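Local coordinates for translocator protein BipD (Burkholderia pseudomallei, PDB 3NFT), which is required for epithelial cell invasion and survival within host cells, and probably regulates secretion of the effectors BipB and BipC at the type III secretion needle tip, at residues Q92-L95 with L96-L99. Numbering follows the deposited sequence.
Sequences QRNL and LERL
Arg-98 folds back over the preceding turn of its helix to meet Asn-94 and Leu-95. Its CB packs on Leu-95 O, and Arg-98 CG settles 3.3 Å from Asn-94 O, the carbonyl that also accepts the Arg-98 backbone N-H. A bend at chi3 (-64°) then turns the guanidinium back toward the helix, with Leu-95 CA 3.7 Å above one face, toward its rim. At the tip, Arg-98 NH1 lies 3.7 Å from Asn-94 CB, while Arg-98 NH2 reaches Leu-95 CD1 at 3.6 Å and is hydrogen-bonded to Ala-36 O, just after helix 30-35. One residue earlier, further round the helix, the extended Arg-93 and Glu-97 side chains form an i to i+4 salt bridge. The Arg-93 NE to Glu-97 OE2 hydrogen bond is weak, 3.3 Å long and bent to 134°, with guanidinium and carboxylate planes almost perpendicular; a water accepts from Arg-93 NE and donates to Glu-97 OE2. On the buried side, Leu-95 CG meets Leu-99 CD1 at 4.2 Å, and Leu-96 touches both helices 121-160 and 244-295. This amphipathic helix, probably part of the N-terminal intramolecular chaperone domain, lies against the predicted coiled-coil helices of a type III secretion tip protein.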
ATOM      1  N   GLN A  92       5.848   0.585  19.215  1.00 11.79           N
ATOM      2  CA  GLN A  92       5.454   0.138  17.892  1.00 12.12           C
ATOM      3  C   GLN A  92       5.578   1.257  16.867  1.00 13.58           C
ATOM      4  O   GLN A  92       6.091   1.055  15.759  1.00 13.33           O
ATOM      5  CB  GLN A  92       4.027  -0.369  17.911  1.00 11.45           C
ATOM      6  CG  GLN A  92       3.799  -1.673  18.603  1.00 11.59           C
ATOM      7  CD  GLN A  92       2.321  -2.026  18.691  1.00 12.66           C
ATOM      8  OE1 GLN A  92       1.499  -1.175  19.035  1.00 12.19           O
ATOM      9  NE2 GLN A  92       1.976  -3.308  18.406  1.00 13.20           N
ATOM     10  N   ARG A  93       5.070   2.436  17.221  1.00 14.37           N
ATOM     11  CA  ARG A  93       5.155   3.592  16.317  1.00 16.59           C
ATOM     12  C   ARG A  93       6.606   3.943  16.007  1.00 16.92           C
ATOM     13  O   ARG A  93       6.958   4.241  14.860  1.00 17.28           O
ATOM     14  CB  ARG A  93       4.437   4.804  16.924  1.00 17.79           C
ATOM     15  CG  ARG A  93       4.327   5.972  15.932  1.00 22.59           C
ATOM     16  CD  ARG A  93       3.474   7.135  16.441  1.00 27.97           C
ATOM     17  NE  ARG A  93       3.335   8.185  15.412  1.00 33.46           N
ATOM     18  CZ  ARG A  93       2.277   8.376  14.617  1.00 35.80           C
ATOM     19  NH1 ARG A  93       1.191   7.610  14.689  1.00 36.30           N
ATOM     20  NH2 ARG A  93       2.297   9.376  13.737  1.00 37.57           N
ATOM     21  N   ASN A  94       7.444   3.924  17.040  1.00 17.28           N
ATOM     22  CA  ASN A  94       8.869   4.241  16.871  1.00 18.00           C
ATOM     23  C   ASN A  94       9.523   3.276  15.882  1.00 17.04           C
ATOM     24  O   ASN A  94      10.300   3.697  15.019  1.00 18.07           O
ATOM     25  CB  ASN A  94       9.612   4.181  18.205  1.00 18.58           C
ATOM     26  CG  ASN A  94       9.335   5.373  19.123  1.00 22.05           C
ATOM     27  OD1 ASN A  94       9.697   5.330  20.303  1.00 27.15           O
ATOM     28  ND2 ASN A  94       8.708   6.424  18.606  1.00 24.28           N
ATOM     29  N   LEU A  95       9.210   1.989  15.995  1.00 15.78           N
ATOM     30  CA  LEU A  95       9.794   0.999  15.095  1.00 15.21           C
ATOM     31  C   LEU A  95       9.314   1.233  13.653  1.00 15.20           C
ATOM     32  O   LEU A  95      10.075   1.153  12.708  1.00 16.41           O
ATOM     33  CB  LEU A  95       9.481  -0.422  15.573  1.00 15.37           C
ATOM     34  CG  LEU A  95       9.980  -1.597  14.718  1.00 15.56           C
ATOM     35  CD1 LEU A  95      11.457  -1.458  14.341  1.00 17.92           C
ATOM     36  CD2 LEU A  95       9.738  -2.936  15.425  1.00 16.03           C
ATOM     37  N   LEU A  96       8.031   1.495  13.480  1.00 15.59           N
ATOM     38  CA  LEU A  96       7.530   1.828  12.137  1.00 15.57           C
ATOM     39  C   LEU A  96       8.215   3.065  11.556  1.00 17.16           C
ATOM     40  O   LEU A  96       8.559   3.094  10.381  1.00 17.27           O
ATOM     41  CB  LEU A  96       6.002   2.003  12.149  1.00 15.87           C
ATOM     42  CG  LEU A  96       5.177   0.733  12.357  1.00 14.90           C
ATOM     43  CD1 LEU A  96       3.670   1.023  12.284  1.00 16.94           C
ATOM     44  CD2 LEU A  96       5.515  -0.356  11.378  1.00 16.92           C
ATOM     45  N   GLU A  97       8.418   4.075  12.382  1.00 19.04           N
ATOM     46  CA  GLU A  97       9.095   5.301  11.933  1.00 21.19           C
ATOM     47  C   GLU A  97      10.517   4.996  11.450  1.00 21.42           C
ATOM     48  O   GLU A  97      10.968   5.545  10.437  1.00 21.61           O
ATOM     49  CB  GLU A  97       9.085   6.355  13.047  1.00 22.29           C
ATOM     50  CG  GLU A  97       7.703   6.967  13.242  1.00 26.77           C
ATOM     51  CD  GLU A  97       7.602   7.919  14.433  1.00 32.39           C
ATOM     52  OE1 GLU A  97       8.594   8.083  15.180  1.00 36.60           O
ATOM     53  OE2 GLU A  97       6.519   8.516  14.615  1.00 36.78           O
ATOM     54  N   ARG A  98      11.220   4.107  12.159  1.00 21.75           N
ATOM     55  CA  ARG A  98      12.575   3.710  11.740  1.00 22.54           C
ATOM     56  C   ARG A  98      12.561   2.954  10.427  1.00 22.12           C
ATOM     57  O   ARG A  98      13.414   3.181   9.577  1.00 22.06           O
ATOM     58  CB  ARG A  98      13.269   2.875  12.822  1.00 23.48           C
ATOM     59  CG  ARG A  98      13.454   3.653  14.104  1.00 27.16           C
ATOM     60  CD  ARG A  98      14.513   3.072  15.028  1.00 31.11           C
ATOM     61  NE  ARG A  98      14.203   1.742  15.542  1.00 33.11           N
ATOM     62  CZ  ARG A  98      13.390   1.479  16.575  1.00 35.09           C
ATOM     63  NH1 ARG A  98      12.741   2.444  17.227  1.00 36.59           N
ATOM     64  NH2 ARG A  98      13.210   0.228  16.954  1.00 34.85           N
ATOM     65  N   LEU A  99      11.588   2.060  10.264  1.00 21.69           N
ATOM     66  CA  LEU A  99      11.431   1.307   9.011  1.00 21.18           C
ATOM     67  C   LEU A  99      11.107   2.228   7.842  1.00 22.71           C
ATOM     68  O   LEU A  99      11.646   2.068   6.740  1.00 23.25           O
ATOM     69  CB  LEU A  99      10.370   0.214   9.172  1.00 20.33           C
ATOM     70  CG  LEU A  99      10.761  -0.927  10.123  1.00 19.54           C
ATOM     71  CD1 LEU A  99       9.543  -1.752  10.555  1.00 20.00           C
ATOM     72  CD2 LEU A  99      11.808  -1.848   9.465  1.00 21.50           C
TER
HETATM   73  O   HOH W   1       5.527  10.331  16.329  1.00 54.75           O